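Local coordinates for protein GCN5-related N-acetyltransferase (Streptococcus suis, PDB 3G3S) that probably transfers an acetyl group from acetyl-coenzyme A to the amino group of an acceptor whose identity is not established, at residues 74-79 against 241-246; 95-100 against 222-227. All blocks are in the same frame, centred on the assembly; numbering follows the deposited sequence.

Contact 1. Residues 74-79 against 241-246. With EDO (1,2-ethanediol), chain H; EDO (1,2-ethanediol), chain G.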
ATOM      1  N   ILE A  74      -3.699 -23.631   6.814  1.00 25.26           N
ATOM      2  CA  ILE A  74      -3.332 -23.420   8.216  1.00 22.88           C
ATOM      3  C   ILE A  74      -4.263 -22.296   8.739  1.00 22.29           C
ATOM      4  O   ILE A  74      -4.258 -21.173   8.196  1.00 19.66           O
ATOM      5  CB  ILE A  74      -1.807 -23.068   8.448  1.00 21.36           C
ATOM      6  CG1 ILE A  74      -0.897 -24.205   7.910  1.00 18.17           C
ATOM      7  CG2 ILE A  74      -1.540 -22.768   9.950  1.00 19.82           C
ATOM      8  CD1 ILE A  74       0.643 -23.875   7.953  1.00 28.01           C
ATOM      9  N   LEU A  75      -5.104 -22.633   9.730  0.80 21.95           N
ATOM     10  CA  LEU A  75      -5.998 -21.692  10.386  0.80 22.49           C
ATOM     11  C   LEU A  75      -5.256 -21.054  11.553  0.80 22.32           C
ATOM     12  O   LEU A  75      -4.718 -21.772  12.415  0.80 22.61           O
ATOM     13  CB  LEU A  75      -7.216 -22.392  10.974  0.80 23.50           C
ATOM     14  CG  LEU A  75      -8.073 -23.184  10.016  0.80 24.32           C
ATOM     15  CD1 LEU A  75      -9.269 -23.743  10.771  0.80 25.34           C
ATOM     16  CD2 LEU A  75      -8.512 -22.293   8.901  0.80 28.28           C
ATOM     17  N   VAL A  76      -5.242 -19.727  11.600  1.00 19.68           N
ATOM     18  CA  VAL A  76      -4.559 -19.032  12.673  1.00 20.74           C
ATOM     19  C   VAL A  76      -5.550 -18.133  13.432  1.00 22.14           C
ATOM     20  O   VAL A  76      -5.899 -17.068  12.960  1.00 22.81           O
ATOM     21  CB  VAL A  76      -3.362 -18.204  12.181  1.00 22.20           C
ATOM     22  CG1 VAL A  76      -2.651 -17.586  13.422  1.00 19.53           C
ATOM     23  CG2 VAL A  76      -2.391 -19.049  11.307  1.00 19.85           C
ATOM     24  N   PRO A  77      -5.986 -18.562  14.624  1.00 21.45           N
ATOM     25  CA  PRO A  77      -6.904 -17.768  15.421  1.00 22.24           C
ATOM     26  C   PRO A  77      -6.244 -16.561  16.090  1.00 25.31           C
ATOM     27  O   PRO A  77      -5.181 -16.701  16.702  1.00 23.83           O
ATOM     28  CB  PRO A  77      -7.333 -18.725  16.517  1.00 23.16           C
ATOM     29  CG  PRO A  77      -6.268 -19.698  16.655  1.00 17.69           C
ATOM     30  CD  PRO A  77      -5.630 -19.830  15.300  1.00 19.91           C
ATOM     31  N   GLN A  78      -6.889 -15.407  16.006  1.00 25.51           N
ATOM     32  CA  GLN A  78      -6.375 -14.216  16.639  1.00 22.19           C
ATOM     33  C   GLN A  78      -6.382 -14.392  18.135  1.00 24.11           C
ATOM     34  O   GLN A  78      -5.510 -13.876  18.841  1.00 21.17           O
ATOM     35  CB  GLN A  78      -7.272 -13.040  16.318  1.00 19.24           C
ATOM     36  CG  GLN A  78      -6.850 -11.725  16.985  1.00 22.52           C
ATOM     37  CD  GLN A  78      -7.747 -10.566  16.600  1.00 26.04           C
ATOM     38  OE1 GLN A  78      -9.004 -10.670  16.600  1.00 19.42           O
ATOM     39  NE2 GLN A  78      -7.125  -9.444  16.278  1.00 20.44           N
ATOM     40  N   ASN A  79      -7.387 -15.105  18.620  1.00 22.21           N
ATOM     41  CA  ASN A  79      -7.602 -15.252  20.055  1.00 21.77           C
ATOM     42  C   ASN A  79      -8.198 -16.607  20.446  1.00 20.64           C
ATOM     43  O   ASN A  79      -8.574 -17.409  19.609  1.00 20.03           O
ATOM     44  CB  ASN A  79      -8.466 -14.081  20.553  1.00 19.06           C
ATOM     45  CG  ASN A  79      -9.783 -13.981  19.818  1.00 20.50           C
ATOM     46  OD1 ASN A  79     -10.534 -14.913  19.841  1.00 21.50           O
ATOM     47  ND2 ASN A  79     -10.046 -12.868  19.147  1.00 16.47           N
ATOM     48  N   LYS A 241       6.946 -15.192  19.836  1.00 30.25           N
ATOM     49  CA  LYS A 241       6.159 -16.050  20.699  1.00 30.04           C
ATOM     50  C   LYS A 241       5.648 -17.244  19.915  1.00 28.91           C
ATOM     51  O   LYS A 241       5.515 -17.199  18.679  1.00 24.88           O
ATOM     52  CB  LYS A 241       4.940 -15.317  21.314  1.00 32.03           C
ATOM     53  CG  LYS A 241       3.954 -14.750  20.293  1.00 36.80           C
ATOM     54  CD  LYS A 241       2.655 -14.208  20.908  1.00 48.67           C
ATOM     55  CE  LYS A 241       1.651 -15.343  21.234  1.00 61.81           C
ATOM     56  NZ  LYS A 241       0.257 -14.886  21.600  1.00 69.76           N
ATOM     57  N   ALA A 242       5.370 -18.296  20.672  1.00 25.99           N
ATOM     58  CA  ALA A 242       4.747 -19.481  20.176  1.00 26.32           C
ATOM     59  C   ALA A 242       3.294 -19.081  19.991  1.00 23.86           C
ATOM     60  O   ALA A 242       2.803 -18.252  20.744  1.00 21.46           O
ATOM     61  CB  ALA A 242       4.847 -20.578  21.213  1.00 27.68           C
ATOM     62  N   TYR A 243       2.631 -19.602  18.975  1.00 23.32           N
ATOM     63  CA  TYR A 243       1.224 -19.278  18.795  1.00 21.91           C
ATOM     64  C   TYR A 243       0.423 -20.491  18.301  1.00 23.97           C
ATOM     65  O   TYR A 243       0.989 -21.421  17.737  1.00 25.49           O
ATOM     66  CB  TYR A 243       1.070 -18.063  17.881  1.00 19.45           C
ATOM     67  CG  TYR A 243       1.377 -18.247  16.418  1.00 20.66           C
ATOM     68  CD1 TYR A 243       0.433 -18.750  15.562  1.00 22.18           C
ATOM     69  CD2 TYR A 243       2.576 -17.815  15.859  1.00 20.17           C
ATOM     70  CE1 TYR A 243       0.688 -18.890  14.240  1.00 16.25           C
ATOM     71  CE2 TYR A 243       2.825 -17.955  14.494  1.00 13.84           C
ATOM     72  CZ  TYR A 243       1.861 -18.495  13.705  1.00 27.34           C
ATOM     73  OH  TYR A 243       2.025 -18.635  12.362  1.00 24.16           O
ATOM     74  N   GLN A 244      -0.884 -20.470  18.558  1.00 23.57           N
ATOM     75  CA  GLN A 244      -1.776 -21.552  18.160  1.00 25.66           C
ATOM     76  C   GLN A 244      -2.132 -21.575  16.675  1.00 23.14           C
ATOM     77  O   GLN A 244      -2.454 -20.549  16.080  1.00 24.80           O
ATOM     78  CB  GLN A 244      -3.110 -21.481  18.937  1.00 28.00           C
ATOM     79  CG  GLN A 244      -2.983 -21.613  20.476  1.00 30.52           C
ATOM     80  CD  GLN A 244      -4.326 -21.751  21.189  1.00 36.44           C
ATOM     81  OE1 GLN A 244      -5.376 -21.933  20.553  1.00 40.49           O
ATOM     82  NE2 GLN A 244      -4.297 -21.666  22.528  1.00 32.01           N
ATOM     83  N   ALA A 245      -2.135 -22.774  16.103  1.00 24.47           N
ATOM     84  CA  ALA A 245      -2.518 -22.985  14.709  1.00 24.27           C
ATOM     85  C   ALA A 245      -3.265 -24.306  14.609  1.00 26.46           C
ATOM     86  O   ALA A 245      -3.126 -25.181  15.498  1.00 24.71           O
ATOM     87  CB  ALA A 245      -1.274 -22.969  13.759  1.00 22.05           C
ATOM     88  N   TYR A 246      -4.060 -24.414  13.542  1.00 25.91           N
ATOM     89  CA  TYR A 246      -4.846 -25.604  13.229  1.00 25.66           C
ATOM     90  C   TYR A 246      -4.781 -25.951  11.747  1.00 24.19           C
ATOM     91  O   TYR A 246      -4.660 -25.069  10.909  1.00 23.97           O
ATOM     92  CB  TYR A 246      -6.328 -25.400  13.598  1.00 24.02           C
ATOM     93  CG  TYR A 246      -6.618 -25.191  15.064  1.00 23.14           C
ATOM     94  CD1 TYR A 246      -6.587 -23.916  15.635  1.00 22.40           C
ATOM     95  CD2 TYR A 246      -6.956 -26.256  15.879  1.00 26.60           C
ATOM     96  CE1 TYR A 246      -6.880 -23.715  16.955  1.00 20.20           C
ATOM     97  CE2 TYR A 246      -7.241 -26.063  17.211  1.00 26.34           C
ATOM     98  CZ  TYR A 246      -7.181 -24.800  17.751  1.00 23.05           C
ATOM     99  OH  TYR A 246      -7.452 -24.653  19.085  1.00 29.12           O
TER
HETATM  100  C1  EDO H 254      -4.961 -17.985  19.847  1.00 41.09           C
HETATM  101  O1  EDO H 254      -4.357 -16.698  19.853  1.00 30.01           O
HETATM  102  C2  EDO H 254      -5.154 -18.410  21.290  1.00 47.12           C
HETATM  103  O2  EDO H 254      -3.852 -18.598  21.847  1.00 52.09           O
HETATM  104  C1  EDO G 253      -2.537 -11.271  18.492  1.00 43.62           C
HETATM  105  O1  EDO G 253      -3.110 -10.121  17.851  1.00 56.81           O
HETATM  106  C2  EDO G 253      -2.430 -12.430  17.526  1.00 30.58           C
HETATM  107  O2  EDO G 253      -2.395 -13.640  18.248  1.00 41.30           O
HETATM  108  O   HOH W   1      -2.823 -17.987  17.056  1.00 18.34           O
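Residues 74-79 and 241-246 meet as neighbouring antiparallel strands in the mixed sheet of this GNAT protein, where the C-terminal strand 239-248 runs beside strand 73-77. The segments diverge, with axes 141° apart, so they share a single hydrogen-bonded pair, Leu75 with Tyr246. Leu75 N donates to Tyr246 O at 2.7 Å, and Tyr246 N returns the bond to Leu75 O at 2.9 Å. Two residues on, Pro77 faces Gln244 but has no N-H to offer, and its CD rests 3.3 Å from Gln244 O instead. A water takes over the link, donating to Pro77 O and to Gln244 O, so the carbonyls stay satisfied as the strands part.

Leu75, Pro77 and Tyr246 lie on the face turned to helix 80-90. Leu75 and Pro77 give it an apolar surface, while Tyr246 adds a broad ring whose hydroxyl is bonded to Glu87 on the helix. Tyr246 CG stands anti to its carbonyl carbon (chi1 -64°), which brings the ring edge to Pro77, Tyr246 CE1 lying 4.1 Å from Pro77 CG. Ile74, Val76, Tyr243 and Ala245 occupy the other face. There the small Ala245 lets Ile74 settle close, and Ile74 CG2 lies 3.8 Å from Ala245 CB. Val76 and Tyr243, whose hydroxyl has Asp222 and Arg99 as partners, cross at about a right angle, and Val76 CG1 touches Tyr243 CE1 at 3.7 Å.

Contact 2. Residues 95-100 against 222-227. With CAC (cacodylate ion), chain D; EDO (1,2-ethanediol), chain F.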
ATOM      1  N   ARG A  95      -6.328 -30.628  13.562  1.00 31.17           N
ATOM      2  CA  ARG A  95      -5.101 -30.936  14.292  1.00 30.89           C
ATOM      3  C   ARG A  95      -4.608 -29.607  14.851  1.00 27.93           C
ATOM      4  O   ARG A  95      -4.425 -28.665  14.095  1.00 25.98           O
ATOM      5  CB  ARG A  95      -4.004 -31.513  13.392  1.00 33.44           C
ATOM      6  CG  ARG A  95      -2.639 -31.821  14.118  1.00 37.66           C
ATOM      7  CD  ARG A  95      -1.521 -32.308  13.156  1.00 42.10           C
ATOM      8  NE  ARG A  95      -0.852 -31.259  12.348  1.00 49.72           N
ATOM      9  CZ  ARG A  95       0.288 -30.624  12.680  1.00 51.45           C
ATOM     10  NH1 ARG A  95       0.929 -30.896  13.818  1.00 50.82           N
ATOM     11  NH2 ARG A  95       0.813 -29.700  11.863  1.00 48.56           N
ATOM     12  N   PHE A  96      -4.392 -29.571  16.154  1.00 26.18           N
ATOM     13  CA  PHE A  96      -3.940 -28.412  16.868  1.00 28.89           C
ATOM     14  C   PHE A  96      -2.445 -28.507  16.970  1.00 28.04           C
ATOM     15  O   PHE A  96      -1.946 -29.562  17.268  1.00 24.54           O
ATOM     16  CB  PHE A  96      -4.552 -28.417  18.275  1.00 33.58           C
ATOM     17  CG  PHE A  96      -3.928 -27.423  19.228  1.00 41.47           C
ATOM     18  CD1 PHE A  96      -4.158 -26.047  19.067  1.00 42.95           C
ATOM     19  CD2 PHE A  96      -3.129 -27.859  20.290  1.00 39.88           C
ATOM     20  CE1 PHE A  96      -3.602 -25.127  19.933  1.00 39.00           C
ATOM     21  CE2 PHE A  96      -2.575 -26.949  21.175  1.00 44.49           C
ATOM     22  CZ  PHE A  96      -2.813 -25.577  20.998  1.00 48.56           C
ATOM     23  N   PHE A  97      -1.737 -27.408  16.726  1.00 28.51           N
ATOM     24  CA  PHE A  97      -0.273 -27.405  16.824  1.00 29.07           C
ATOM     25  C   PHE A  97       0.225 -25.983  17.048  1.00 28.10           C
ATOM     26  O   PHE A  97      -0.567 -25.037  17.007  1.00 27.14           O
ATOM     27  CB  PHE A  97       0.398 -28.074  15.600  1.00 28.73           C
ATOM     28  CG  PHE A  97       0.254 -27.310  14.314  1.00 28.18           C
ATOM     29  CD1 PHE A  97      -0.910 -27.362  13.593  1.00 21.16           C
ATOM     30  CD2 PHE A  97       1.291 -26.551  13.816  1.00 23.30           C
ATOM     31  CE1 PHE A  97      -1.034 -26.699  12.421  1.00 21.55           C
ATOM     32  CE2 PHE A  97       1.163 -25.855  12.647  1.00 25.90           C
ATOM     33  CZ  PHE A  97      -0.010 -25.922  11.939  1.00 26.01           C
ATOM     34  N   THR A  98       1.530 -25.859  17.304  1.00 28.67           N
ATOM     35  CA  THR A  98       2.168 -24.596  17.634  1.00 28.62           C
ATOM     36  C   THR A  98       3.172 -24.168  16.600  1.00 28.14           C
ATOM     37  O   THR A  98       3.978 -24.976  16.142  1.00 26.78           O
ATOM     38  CB  THR A  98       2.905 -24.684  18.988  1.00 30.61           C
ATOM     39  OG1 THR A  98       1.960 -25.058  20.003  1.00 39.80           O
ATOM     40  CG2 THR A  98       3.555 -23.338  19.369  1.00 21.51           C
ATOM     41  N   ARG A  99       3.045 -22.910  16.179  1.00 26.31           N
ATOM     42  CA  ARG A  99       3.967 -22.276  15.252  1.00 25.66           C
ATOM     43  C   ARG A  99       4.671 -21.210  16.071  1.00 26.03           C
ATOM     44  O   ARG A  99       4.232 -20.889  17.184  1.00 22.63           O
ATOM     45  CB  ARG A  99       3.251 -21.675  14.051  1.00 24.15           C
ATOM     46  CG  ARG A  99       2.733 -22.718  13.066  1.00 20.46           C
ATOM     47  CD  ARG A  99       1.974 -22.081  11.894  1.00 24.05           C
ATOM     48  NE  ARG A  99       2.770 -21.095  11.154  1.00 25.73           N
ATOM     49  CZ  ARG A  99       3.390 -21.306  10.009  1.00 27.61           C
ATOM     50  NH1 ARG A  99       3.378 -22.488   9.424  1.00 25.04           N
ATOM     51  NH2 ARG A  99       4.048 -20.321   9.442  1.00 32.54           N
ATOM     52  N   TYR A 100       5.773 -20.692  15.524  1.00 24.89           N
ATOM     53  CA  TYR A 100       6.612 -19.744  16.240  1.00 23.83           C
ATOM     54  C   TYR A 100       6.856 -18.492  15.403  1.00 22.40           C
ATOM     55  O   TYR A 100       7.502 -18.535  14.362  1.00 24.32           O
ATOM     56  CB  TYR A 100       7.943 -20.431  16.648  1.00 25.03           C
ATOM     57  CG  TYR A 100       7.683 -21.681  17.493  1.00 21.88           C
ATOM     58  CD1 TYR A 100       7.446 -22.896  16.883  1.00 22.61           C
ATOM     59  CD2 TYR A 100       7.630 -21.632  18.901  1.00 19.74           C
ATOM     60  CE1 TYR A 100       7.160 -24.047  17.614  1.00 27.80           C
ATOM     61  CE2 TYR A 100       7.351 -22.795  19.644  1.00 24.31           C
ATOM     62  CZ  TYR A 100       7.104 -23.989  18.978  1.00 25.39           C
ATOM     63  OH  TYR A 100       6.849 -25.149  19.648  1.00 30.51           O
ATOM     64  N   ASP A 222       8.342 -17.047   9.693  1.00 24.35           N
ATOM     65  CA  ASP A 222       7.311 -17.470  10.610  1.00 24.21           C
ATOM     66  C   ASP A 222       7.468 -18.998  10.624  1.00 24.40           C
ATOM     67  O   ASP A 222       7.207 -19.674   9.639  1.00 22.00           O
ATOM     68  CB  ASP A 222       5.943 -17.011  10.143  1.00 22.21           C
ATOM     69  CG  ASP A 222       4.914 -17.038  11.219  1.00 25.51           C
ATOM     70  OD1 ASP A 222       5.019 -16.282  12.200  1.00 24.75           O
ATOM     71  OD2 ASP A 222       3.897 -17.761  11.014  1.00 21.72           O
ATOM     72  N   ALA A 223       7.964 -19.519  11.738  1.00 25.11           N
ATOM     73  CA  ALA A 223       8.368 -20.908  11.851  1.00 26.72           C
ATOM     74  C   ALA A 223       7.204 -21.887  11.991  1.00 27.83           C
ATOM     75  O   ALA A 223       6.429 -21.801  12.931  1.00 29.58           O
ATOM     76  CB  ALA A 223       9.336 -21.063  13.027  1.00 27.81           C
ATOM     77  N   HIS A 224       7.138 -22.855  11.084  1.00 26.96           N
ATOM     78  CA  HIS A 224       6.106 -23.883  11.131  1.00 26.89           C
ATOM     79  C   HIS A 224       6.355 -24.901  12.230  1.00 27.61           C
ATOM     80  O   HIS A 224       5.424 -25.536  12.722  1.00 26.93           O
ATOM     81  CB  HIS A 224       6.018 -24.610   9.796  1.00 28.46           C
ATOM     82  CG  HIS A 224       4.862 -25.565   9.699  1.00 32.23           C
ATOM     83  ND1 HIS A 224       3.550 -25.167   9.850  1.00 33.84           N
ATOM     84  CD2 HIS A 224       4.822 -26.893   9.416  1.00 37.48           C
ATOM     85  CE1 HIS A 224       2.749 -26.205   9.667  1.00 34.58           C
ATOM     86  NE2 HIS A 224       3.496 -27.267   9.403  1.00 34.57           N
ATOM     87  N   THR A 225       7.620 -25.043  12.629  1.00 27.69           N
ATOM     88  CA  THR A 225       8.028 -26.007  13.641  1.00 26.53           C
ATOM     89  C   THR A 225       9.189 -25.461  14.468  1.00 27.36           C
ATOM     90  O   THR A 225       9.835 -24.491  14.086  1.00 25.44           O
ATOM     91  CB  THR A 225       8.564 -27.239  12.969  1.00 27.88           C
ATOM     92  OG1 THR A 225       9.657 -26.843  12.135  1.00 24.38           O
ATOM     93  CG2 THR A 225       7.494 -27.919  12.100  1.00 25.97           C
ATOM     94  N   LEU A 226       9.456 -26.102  15.590  1.00 28.94           N
ATOM     95  CA  LEU A 226      10.601 -25.747  16.412  1.00 31.26           C
ATOM     96  C   LEU A 226      11.898 -25.863  15.610  1.00 29.89           C
ATOM     97  O   LEU A 226      12.819 -25.051  15.770  1.00 33.28           O
ATOM     98  CB  LEU A 226      10.682 -26.654  17.649  1.00 33.32           C
ATOM     99  CG  LEU A 226       9.996 -26.201  18.917  1.00 39.26           C
ATOM    100  CD1 LEU A 226       9.752 -27.386  19.858  1.00 48.87           C
ATOM    101  CD2 LEU A 226      10.842 -25.092  19.579  1.00 41.00           C
ATOM    102  N   THR A 227      11.975 -26.882  14.758  1.00 29.37           N
ATOM    103  CA  THR A 227      13.133 -27.094  13.930  1.00 28.89           C
ATOM    104  C   THR A 227      13.339 -25.888  13.039  1.00 29.25           C
ATOM    105  O   THR A 227      14.468 -25.412  12.850  1.00 28.01           O
ATOM    106  CB  THR A 227      12.948 -28.362  13.075  1.00 30.48           C
ATOM    107  OG1 THR A 227      12.961 -29.487  13.941  1.00 35.42           O
ATOM    108  CG2 THR A 227      14.044 -28.541  12.054  1.00 30.37           C
TER
HETATM  109 AS   CAC D 250       8.967 -21.701   7.307  1.00 52.62          AS
HETATM  110  O1  CAC D 250       8.883 -22.729   8.758  1.00 41.30           O
HETATM  111  O2  CAC D 250       7.447 -20.862   7.154  1.00 61.74           O
HETATM  112  C1  CAC D 250      10.446 -20.405   7.160  1.00 34.82           C
HETATM  113  C2  CAC D 250       9.244 -22.731   5.636  1.00 36.94           C
HETATM  114  C1  EDO F 252       4.871 -19.717   4.754  1.00 42.39           C
HETATM  115  O1  EDO F 252       5.718 -20.838   5.032  1.00 53.44           O
HETATM  116  C2  EDO F 252       4.520 -18.962   6.028  1.00 33.78           C
HETATM  117  O2  EDO F 252       5.502 -19.207   7.043  1.00 29.51           O
HETATM  118  O   HOH W   2       4.805 -27.142  15.052  1.00 36.20           O
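Arg99 reaches across to Asp222 and His224 where strand 94-102 flanks the end of strand 218-223, in the part of the GNAT fold where the chain turns into helix 226-235. Its NH2 forms a salt bridge with Asp222 OD2 at 3.0 Å, nearly straight at 169° and in the guanidinium plane, meeting the anti side of the carboxylate. Its NH1 makes a weak, strongly bent bond to His224 ND1 at 2.7 Å. A long, branching donor suits this place: a bend at chi3 (57°) turns the guanidinium across the start of the loop, where His224 CA lies over one of its faces.

Backbone bonds set the register beneath, Tyr100 N to Ala223 O at 2.9 Å and Ala223 N to Tyr100 O at 2.8 Å. Where the backbones separate, a water donates to Thr98 O at 2.6 Å and to His224 O at 2.9 Å. The small Ala223 lets Tyr100 pack close, and the tyrosine ring extends past the loop to Leu226, whose CD2 lies over one face. On the other side of the sheet, Phe97 CE2 approaches His224 CE1 at 3.4 Å, the ring planes 72° apart, while NH2 of Arg95, whose NE is in a salt bridge with Glu247, sits above the centre of the Phe97 ring.

A second shell fixes the polar groups. The hydroxyl of Tyr243 bonds to both Arg99 NE and Asp222 OD2, positioning the two charged partners. Cacodylate and ethanediol, probably both from the crystallisation liquor, are bound here: cacodylate to His224 N and Ser228 OG, ethanediol to Arg99 NH2 and Glu188. Thr225, the N-cap residue, starts the helix by holding Ser228 N with its OG1.

In the fold
The centres of contacts 1 and 2 lie about 9 Å apart in one mixed sheet, in which strands 73-77, 239-248, 94-102 and 218-223 are successive neighbours. Along the chain the order is 74-79, 95-100, 222-227, 241-246, so both segments of contact 2 fall between those of contact 1. The C-terminal strand returns to sit between two strands made much earlier, and strands 239-248 and 94-102 together join the N-terminal strands to the part of the sheet that holds the parallel pair 184-191 and 218-223. Beyond the polar cluster of Tyr243, Asp222 and Arg99, the contacts are stitched by Tyr243 N to Arg99 O, a probable hydrogen bond of 2.7 Å, and by packing of Tyr246 on Phe96.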